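Side-chain contacts in GCN5-related N-acetyltransferase (Kribbella flavida, PDB 4H89), which probably transfers an acyl group, most likely acetyl from acetyl-coenzyme A as in other GNAT-family enzymes, to an acceptor that is not established: residues L9-A14 / G106-Q111; T62-D67 / L73-M78; T35-P40 / E154-P159. All blocks are in the same frame, centred on the assembly; numbering follows the deposited sequence. Where two conformers were deposited one is given.

Interaction 1 of 3, residues L9-A14 / G106-Q111; sequences LQVRDA and GRALCQ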
loop_
_atom_site.group_PDB
_atom_site.type_symbol
_atom_site.label_atom_id
_atom_site.label_comp_id
_atom_site.label_asym_id
_atom_site.label_seq_id
_atom_site.Cartn_x
_atom_site.Cartn_y
_atom_site.Cartn_z
ATOM N N LEU A 9 17.590 27.058 5.857
ATOM C CA LEU A 9 17.071 25.719 5.561
ATOM C C LEU A 9 17.069 25.504 4.063
ATOM O O LEU A 9 16.519 26.301 3.320
ATOM C CB LEU A 9 15.617 25.605 6.067
ATOM C CG LEU A 9 14.872 24.304 5.952
ATOM C CD1 LEU A 9 15.541 23.276 6.808
ATOM C CD2 LEU A 9 13.439 24.487 6.417
ATOM N N GLN A 10 17.622 24.351 3.648
ATOM C CA GLN A 10 17.564 23.884 2.267
ATOM C C GLN A 10 17.054 22.468 2.194
ATOM O O GLN A 10 17.370 21.644 3.023
ATOM C CB GLN A 10 18.979 23.930 1.682
ATOM C CG GLN A 10 19.150 23.290 0.347
ATOM C CD GLN A 10 20.501 23.514 -0.255
ATOM O OE1 GLN A 10 21.469 22.820 0.048
ATOM N NE2 GLN A 10 20.542 24.432 -1.183
ATOM N N VAL A 11 16.228 22.190 1.201
ATOM C CA VAL A 11 15.895 20.831 0.792
ATOM C C VAL A 11 16.712 20.516 -0.489
ATOM O O VAL A 11 16.640 21.249 -1.478
ATOM C CB VAL A 11 14.382 20.667 0.531
ATOM C CG1 VAL A 11 14.110 19.228 0.116
ATOM C CG2 VAL A 11 13.587 21.046 1.756
ATOM N N ARG A 12 17.437 19.410 -0.426
ATOM C CA ARG A 12 18.282 19.006 -1.530
ATOM C C ARG A 12 18.242 17.487 -1.627
ATOM O O ARG A 12 17.805 16.778 -0.708
ATOM C CB ARG A 12 19.739 19.441 -1.330
ATOM C CG ARG A 12 20.414 18.873 -0.089
ATOM C CD ARG A 12 21.924 19.048 -0.124
ATOM N NE ARG A 12 22.591 18.626 1.106
ATOM C CZ ARG A 12 22.828 17.349 1.503
ATOM N NH1 ARG A 12 22.473 16.295 0.799
ATOM N NH2 ARG A 12 23.461 17.082 2.659
ATOM N N ASP A 13 18.697 16.962 -2.777
ATOM C CA ASP A 13 18.794 15.538 -2.932
ATOM C C ASP A 13 19.683 14.958 -1.808
ATOM O O ASP A 13 20.710 15.507 -1.435
ATOM C CB ASP A 13 19.435 15.129 -4.261
ATOM C CG ASP A 13 18.584 15.404 -5.461
ATOM O OD1 ASP A 13 17.506 15.997 -5.386
ATOM O OD2 ASP A 13 19.078 15.013 -6.548
ATOM N N ALA A 14 19.264 13.827 -1.264
ATOM C CA ALA A 14 20.046 13.112 -0.276
ATOM C C ALA A 14 21.297 12.553 -0.954
ATOM O O ALA A 14 21.244 12.116 -2.098
ATOM C CB ALA A 14 19.226 11.991 0.328
ATOM N N GLY A 106 8.895 19.999 7.920
ATOM C CA GLY A 106 7.879 19.208 7.244
ATOM C C GLY A 106 7.290 19.947 6.073
ATOM O O GLY A 106 7.115 19.366 4.997
ATOM N N ARG A 107 6.956 21.224 6.272
ATOM C CA ARG A 107 6.393 22.004 5.191
ATOM C C ARG A 107 7.366 22.116 4.026
ATOM O O ARG A 107 6.978 21.963 2.865
ATOM C CB ARG A 107 6.010 23.410 5.652
ATOM C CG ARG A 107 5.260 24.209 4.599
ATOM C CD ARG A 107 5.578 25.710 4.594
ATOM N NE ARG A 107 7.009 25.998 4.444
ATOM C CZ ARG A 107 7.701 26.006 3.293
ATOM N NH1 ARG A 107 7.134 25.750 2.115
ATOM N NH2 ARG A 107 8.983 26.275 3.333
ATOM N N ALA A 108 8.623 22.403 4.317
ATOM C CA ALA A 108 9.597 22.558 3.285
ATOM C C ALA A 108 9.770 21.263 2.507
ATOM O O ALA A 108 9.851 21.264 1.270
ATOM C CB ALA A 108 10.909 23.002 3.880
ATOM N N LEU A 109 9.878 20.147 3.215
ATOM C CA LEU A 109 10.044 18.854 2.539
ATOM C C LEU A 109 8.838 18.554 1.660
ATOM O O LEU A 109 9.014 18.053 0.541
ATOM C CB LEU A 109 10.265 17.749 3.572
ATOM C CG LEU A 109 11.582 17.690 4.304
ATOM C CD1 LEU A 109 11.447 16.746 5.495
ATOM C CD2 LEU A 109 12.665 17.228 3.357
ATOM N N CYS A 110 7.638 18.785 2.158
ATOM C CA CYS A 110 6.462 18.443 1.370
ATOM C C CYS A 110 6.269 19.390 0.198
ATOM O O CYS A 110 5.886 18.939 -0.874
ATOM C CB CYS A 110 5.226 18.415 2.261
ATOM S SG CYS A 110 3.762 17.715 1.441
ATOM N N GLN A 111 6.502 20.676 0.383
ATOM C CA GLN A 111 6.408 21.583 -0.752
ATOM C C GLN A 111 7.402 21.202 -1.846
ATOM O O GLN A 111 7.091 21.216 -3.028
ATOM C CB GLN A 111 6.619 23.026 -0.331
ATOM C CG GLN A 111 6.413 24.018 -1.471
ATOM C CD GLN A 111 4.982 23.987 -1.996
ATOM O OE1 GLN A 111 4.067 24.145 -1.222
ATOM N NE2 GLN A 111 4.794 23.646 -3.263
#
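Val-11 of the outermost strand 10-13 faces the first turns of helix 105-119 and meets Ala-108 and Leu-109 with its two methyl groups. Its CB points toward the helix and splits the contact in two. CG1 lies anti to the backbone N (chi1 -180°) and runs to Leu-109, where it meets CD2 at 4.1 Å, the two side chains lying at a slant to each other. CG2, beside the backbone N, comes down on Ala-108 instead: it is 3.9 Å from that residue's CB and 3.8 Å from its O, a van der Waals approach to the helix backbone. The same alanine methyl has a second neighbour, for Leu-9 lowers CD2 to 3.9 Å from Ala-108 CB. Ala-108 thus fits under two branched side chains that alternate along the chain. The leucine branch that reaches Val-11 also packs on the side chain of Thr-63 on the neighbouring strand 61-66, and Leu-109 touches Phe-94 as well, so the contact is the margin of a broader, mostly apolar layer between helix and sheet. Strand 10-13 is further tied by a salt bridge from Arg-12 NH1 to Asp-18. Gly-106 belongs to the R-x-x-G-x-G sequence that precedes and opens this helix, a GNAT signature which in relatives binds the coenzyme A pyrophosphate. No hydrogen bond crosses between 9-14 and 106-111: the touching is between methyl groups, with one methyl also against the carbonyl oxygen of Ala-108, so the edge strand is held to helix 105-119 by shape and exclusion of water, without directional bonds.

Interaction 2 of 3, residues T62-D67 / L73-M78; sequences TTVAVD and LGSANM
Thr-63 O accepts two hydrogen bonds from the partner strand, one from a side chain and one from the backbone. Ser-75 OG, put anti to its own N by chi1 of -178°, donates to Thr-63 O over 2.7 Å, nearly in line with the C=O bond. Ala-76 N reaches the same oxygen at 3.0 Å but from above the carbonyl plane, 42° out of it. The return bond, Thr-63 N to Ala-76 O (2.8 Å), completes this antiparallel hydrogen-bonded pair. Farther along, Ala-65 O accepts from Leu-73 N (2.7 Å), and Ala-65 N gives to Gly-74 O; two residues opposite one make a classic beta bulge. On the face toward helix 105-119, Thr-63 holds OG1 3.5 Å from Ala-76 CB, and its CG2 meets CE of Met-78, present as selenomethionine, at 3.9 Å, the two side chains at about a right angle. In the next shell, on the opposite face, Trp-51 NE1 bonds Ser-75 OG, and Trp-51 O is shared by Thr-62 OG1 and Asn-77 ND2; Thr-62 OG1 also bonds Thr-53. This 61-66/72-80 hairpin belongs to the central GNAT sheet. Held by both Thr-63 O and Trp-51 NE1, the buried Ser-75 hydroxyl is probably fixed in rotation, and it may polarise the carbonyl it shares with Ala-76 N.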
loop_
_atom_site.group_PDB
_atom_site.type_symbol
_atom_site.label_atom_id
_atom_site.label_comp_id
_atom_site.label_asym_id
_atom_site.label_seq_id
_atom_site.Cartn_x
_atom_site.Cartn_y
_atom_site.Cartn_z
ATOM N N THR A 62 14.963 10.831 -3.088
ATOM C CA THR A 62 15.066 11.030 -1.632
ATOM C C THR A 62 15.754 12.344 -1.407
ATOM O O THR A 62 16.762 12.650 -2.054
ATOM C CB THR A 62 15.826 9.878 -0.992
ATOM O OG1 THR A 62 15.205 8.646 -1.351
ATOM C CG2 THR A 62 15.926 10.014 0.527
ATOM N N THR A 63 15.215 13.131 -0.476
ATOM C CA THR A 63 15.753 14.428 -0.116
ATOM C C THR A 63 16.103 14.498 1.357
ATOM O O THR A 63 15.620 13.680 2.146
ATOM C CB THR A 63 14.753 15.550 -0.396
ATOM O OG1 THR A 63 13.590 15.339 0.388
ATOM C CG2 THR A 63 14.386 15.578 -1.867
ATOM N N VAL A 64 16.918 15.494 1.672
ATOM C CA VAL A 64 17.156 15.894 3.067
ATOM C C VAL A 64 16.866 17.373 3.198
ATOM O O VAL A 64 17.069 18.148 2.248
ATOM C CB VAL A 64 18.562 15.576 3.598
ATOM C CG1 VAL A 64 18.731 14.099 3.812
ATOM C CG2 VAL A 64 19.633 16.152 2.688
ATOM N N ALA A 65 16.436 17.760 4.396
ATOM C CA ALA A 65 16.389 19.165 4.800
ATOM C C ALA A 65 17.619 19.371 5.700
ATOM O O ALA A 65 17.839 18.599 6.641
ATOM C CB ALA A 65 15.164 19.420 5.604
ATOM N N VAL A 66 18.407 20.392 5.404
ATOM C CA VAL A 66 19.618 20.693 6.083
ATOM C C VAL A 66 19.663 22.126 6.530
ATOM O O VAL A 66 19.113 23.010 5.904
ATOM C CB VAL A 66 20.845 20.400 5.218
ATOM C CG1 VAL A 66 21.042 18.909 4.975
ATOM C CG2 VAL A 66 20.893 21.212 3.949
ATOM N N ASP A 67 20.332 22.346 7.655
ATOM C CA ASP A 67 20.564 23.702 8.128
ATOM C C ASP A 67 21.819 24.277 7.476
ATOM O O ASP A 67 22.452 23.637 6.648
ATOM C CB ASP A 67 20.589 23.766 9.671
ATOM C CG ASP A 67 21.824 23.188 10.279
ATOM O OD1 ASP A 67 22.801 22.809 9.567
ATOM O OD2 ASP A 67 21.786 23.127 11.552
ATOM N N LEU A 73 18.124 17.725 9.212
ATOM C CA LEU A 73 16.994 17.982 10.111
ATOM C C LEU A 73 15.783 17.098 9.797
ATOM O O LEU A 73 14.855 17.029 10.562
ATOM C CB LEU A 73 16.562 19.427 9.954
ATOM C CG LEU A 73 17.660 20.468 10.167
ATOM C CD1 LEU A 73 17.081 21.859 9.933
ATOM C CD2 LEU A 73 18.241 20.365 11.563
ATOM N N GLY A 74 15.775 16.490 8.619
ATOM C CA GLY A 74 14.649 15.710 8.162
ATOM C C GLY A 74 14.921 15.135 6.779
ATOM O O GLY A 74 15.923 15.480 6.141
ATOM N N SER A 75 14.021 14.264 6.334
ATOM C CA SER A 75 14.213 13.632 5.042
ATOM C C SER A 75 12.869 13.246 4.467
ATOM O O SER A 75 11.888 13.026 5.198
ATOM C CB SER A 75 15.129 12.408 5.226
ATOM O OG SER A 75 15.400 11.758 4.000
ATOM N N ALA A 76 12.789 13.140 3.137
ATOM C CA ALA A 76 11.576 12.695 2.468
ATOM C C ALA A 76 11.981 11.703 1.378
ATOM O O ALA A 76 13.057 11.810 0.793
ATOM C CB ALA A 76 10.822 13.834 1.836
ATOM N N ASN A 77 11.083 10.792 1.069
ATOM C CA ASN A 77 11.262 10.066 -0.152
ATOM C C ASN A 77 9.930 10.031 -0.881
ATOM O O ASN A 77 8.855 10.178 -0.286
ATOM C CB ASN A 77 11.879 8.692 0.064
ATOM C CG ASN A 77 10.907 7.718 0.630
ATOM O OD1 ASN A 77 9.759 8.089 0.955
ATOM N ND2 ASN A 77 11.309 6.512 0.726
HETATM N N MSE A 78 10.027 9.907 -2.200
HETATM C CA MSE A 78 8.919 10.119 -3.116
HETATM C C MSE A 78 9.089 9.167 -4.277
HETATM O O MSE A 78 10.207 8.874 -4.710
HETATM C CB MSE A 78 8.836 11.614 -3.502
HETATM C CG MSE A 78 10.100 12.113 -4.250
HETATM SE SE MSE A 78 10.477 13.995 -3.826
HETATM C CE MSE A 78 11.005 13.730 -2.141
#

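Interaction 3 of 3, residues T35-P40 / E154-P159; sequences TYAYDP and EAFHHP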
loop_
_atom_site.group_PDB
_atom_site.type_symbol
_atom_site.label_atom_id
_atom_site.label_comp_id
_atom_site.label_asym_id
_atom_site.label_seq_id
_atom_site.Cartn_x
_atom_site.Cartn_y
_atom_site.Cartn_z
ATOM N N THR A 35 2.912 7.402 14.362
ATOM C CA THR A 35 2.738 8.029 13.057
ATOM C C THR A 35 2.791 7.154 11.803
ATOM O O THR A 35 2.235 7.527 10.785
ATOM C CB THR A 35 3.712 9.169 12.865
ATOM O OG1 THR A 35 5.015 8.644 12.859
ATOM C CG2 THR A 35 3.563 10.208 13.992
ATOM N N TYR A 36 3.484 6.034 11.843
ATOM C CA TYR A 36 3.689 5.191 10.648
ATOM C C TYR A 36 3.776 3.738 11.176
ATOM O O TYR A 36 4.275 3.502 12.272
ATOM C CB TYR A 36 5.001 5.564 9.898
ATOM C CG TYR A 36 5.039 6.810 8.940
ATOM C CD1 TYR A 36 4.350 6.831 7.732
ATOM C CD2 TYR A 36 5.837 7.929 9.230
ATOM C CE1 TYR A 36 4.410 7.942 6.862
ATOM C CE2 TYR A 36 5.920 9.028 8.364
ATOM C CZ TYR A 36 5.188 9.056 7.171
ATOM O OH TYR A 36 5.262 10.183 6.286
ATOM N N ALA A 37 3.238 2.779 10.436
ATOM C CA ALA A 37 3.353 1.352 10.736
ATOM C C ALA A 37 4.531 0.725 9.974
ATOM O O ALA A 37 4.471 0.559 8.762
ATOM C CB ALA A 37 2.054 0.635 10.377
ATOM N N TYR A 38 5.570 0.343 10.712
ATOM C CA TYR A 38 6.727 -0.369 10.163
ATOM C C TYR A 38 6.973 -1.640 10.933
ATOM O O TYR A 38 6.549 -1.782 12.090
ATOM C CB TYR A 38 7.971 0.487 10.319
ATOM C CG TYR A 38 8.068 1.647 9.387
ATOM C CD1 TYR A 38 8.314 1.450 8.039
ATOM C CD2 TYR A 38 7.982 2.960 9.865
ATOM C CE1 TYR A 38 8.440 2.535 7.172
ATOM C CE2 TYR A 38 8.115 4.046 9.014
ATOM C CZ TYR A 38 8.331 3.825 7.665
ATOM O OH TYR A 38 8.467 4.905 6.826
ATOM N N ASP A 39 7.624 -2.600 10.275
ATOM C CA ASP A 39 8.203 -3.742 10.994
ATOM C C ASP A 39 9.182 -3.179 11.985
ATOM O O ASP A 39 10.028 -2.401 11.616
ATOM C CB ASP A 39 8.896 -4.659 10.004
ATOM C CG ASP A 39 9.564 -5.939 10.631
ATOM O OD1 ASP A 39 9.965 -6.011 11.812
ATOM O OD2 ASP A 39 9.727 -6.902 9.838
ATOM N N PRO A 40 9.075 -3.613 13.248
ATOM C CA PRO A 40 9.914 -3.084 14.315
ATOM C C PRO A 40 11.357 -3.575 14.332
ATOM O O PRO A 40 12.196 -3.020 15.051
ATOM C CB PRO A 40 9.169 -3.535 15.576
ATOM C CG PRO A 40 8.467 -4.787 15.161
ATOM C CD PRO A 40 8.033 -4.534 13.762
ATOM N N GLU A 154 -10.262 2.425 13.024
ATOM C CA GLU A 154 -9.580 1.503 13.932
ATOM C C GLU A 154 -8.477 0.698 13.250
ATOM O O GLU A 154 -8.180 -0.420 13.645
ATOM C CB GLU A 154 -10.617 0.598 14.627
ATOM C CG GLU A 154 -11.504 1.341 15.607
ATOM C CD GLU A 154 -12.307 0.437 16.493
ATOM O OE1 GLU A 154 -12.591 0.857 17.614
ATOM O OE2 GLU A 154 -12.749 -0.598 16.066
ATOM N N ALA A 155 -7.790 1.325 12.327
ATOM C CA ALA A 155 -6.780 0.621 11.535
ATOM C C ALA A 155 -5.358 0.719 12.085
ATOM O O ALA A 155 -4.424 0.150 11.534
ATOM C CB ALA A 155 -6.813 1.072 10.087
ATOM N N PHE A 156 -5.184 1.452 13.190
ATOM C CA PHE A 156 -3.842 1.677 13.731
ATOM C C PHE A 156 -3.946 1.677 15.239
ATOM O O PHE A 156 -4.771 2.394 15.791
ATOM C CB PHE A 156 -3.323 3.053 13.244
ATOM C CG PHE A 156 -1.897 3.371 13.647
ATOM C CD1 PHE A 156 -1.627 3.981 14.866
ATOM C CD2 PHE A 156 -0.835 3.088 12.816
ATOM C CE1 PHE A 156 -0.324 4.286 15.196
ATOM C CE2 PHE A 156 0.456 3.408 13.140
ATOM C CZ PHE A 156 0.714 4.005 14.332
ATOM N N HIS A 157 -3.143 0.861 15.929
ATOM C CA HIS A 157 -3.128 0.852 17.414
ATOM C C HIS A 157 -2.140 1.891 17.935
ATOM O O HIS A 157 -0.940 1.780 17.758
ATOM C CB HIS A 157 -2.783 -0.526 17.969
ATOM C CG HIS A 157 -2.982 -0.566 19.447
ATOM N ND1 HIS A 157 -1.977 -0.336 20.348
ATOM C CD2 HIS A 157 -4.111 -0.687 20.168
ATOM C CE1 HIS A 157 -2.478 -0.301 21.571
ATOM N NE2 HIS A 157 -3.771 -0.539 21.496
ATOM N N HIS A 158 -2.663 2.961 18.511
ATOM C CA HIS A 158 -1.887 4.043 19.041
ATOM C C HIS A 158 -1.611 3.749 20.519
ATOM O O HIS A 158 -2.515 3.309 21.224
ATOM C CB HIS A 158 -2.691 5.333 18.866
ATOM C CG HIS A 158 -1.951 6.578 19.221
ATOM N ND1 HIS A 158 -1.700 6.965 20.517
ATOM C CD2 HIS A 158 -1.393 7.529 18.431
ATOM C CE1 HIS A 158 -1.004 8.087 20.506
ATOM N NE2 HIS A 158 -0.806 8.462 19.248
ATOM N N PRO A 159 -0.401 4.028 20.983
ATOM C CA PRO A 159 -0.071 3.670 22.370
ATOM C C PRO A 159 -0.849 4.390 23.482
ATOM O O PRO A 159 -0.905 3.884 24.626
ATOM C CB PRO A 159 1.432 3.980 22.465
ATOM C CG PRO A 159 1.911 4.329 21.129
ATOM C CD PRO A 159 0.750 4.591 20.260
#
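Tyr-36, whose OH hydrogen-bonds Phe-94 N on strand 89-96, touches Phe-156 through its backbone. Its carbonyl oxygen lies at the edge of the Phe-156 ring, in plane, with Tyr-36 O 3.9 Å from CE2 and 4.1 Å from CZ of that ring. The rim C-H groups and not the pi cloud are therefore turned to it, in a van der Waals approach and no hydrogen bond. Ala-37 N is at the same edge, 3.9 Å from Phe-156 CE2, so the peptide link between Tyr-36 and Ala-37 runs past the rim of the ring. Phe-156 CZ also comes to 4.0 Å from Thr-35 N, obliquely. The one contact between side chains is Ala-37 CB to Phe-156 CE2, 4.2 Å. Phe-156 is sent across by its first torsion, CG being anti to the backbone N (chi1 -176°), and starts from a corner of the chain where Ala-155 and Phe-156 both face Val-164 in a classic beta bulge. The CB of Tyr-36, by contrast, points away from 154-159. Pro-85 of the second subunit packs on Phe-156 and Gly-86 of that subunit on Ala-37, so the contact forms part of the interface between the two subunits. It joins the loop between helices 19-32 and 44-51, a region that in many GNAT enzymes shapes the acceptor side of the active site, to the corner after strand 147-155. The join is small: one phenyl ring, mostly by its edge, against backbone atoms and the Ala-37 methyl, with no hydrogen bond between the two segments to fix its direction.

In the fold
From the N terminus, strand 10-13 comes first, and interaction 1 closes a long loop from it to helix 105-119. Interaction 2, a hairpin with a five-residue turn, is nested inside that loop and also inside the one closed by interaction 3. The latter begins at 35-40, within the span of interaction 1, and ends at 154-159, beyond it, so the two cross. Interactions 1 and 2 touch, strands 10-13 and 61-66 being neighbours in the sheet, joined by Arg-12 O to Val-64 N. Interaction 3 lies on the opposite side of the chain's centre from the other two and ties the loop after helix 19-32 to the corner after strand 147-155.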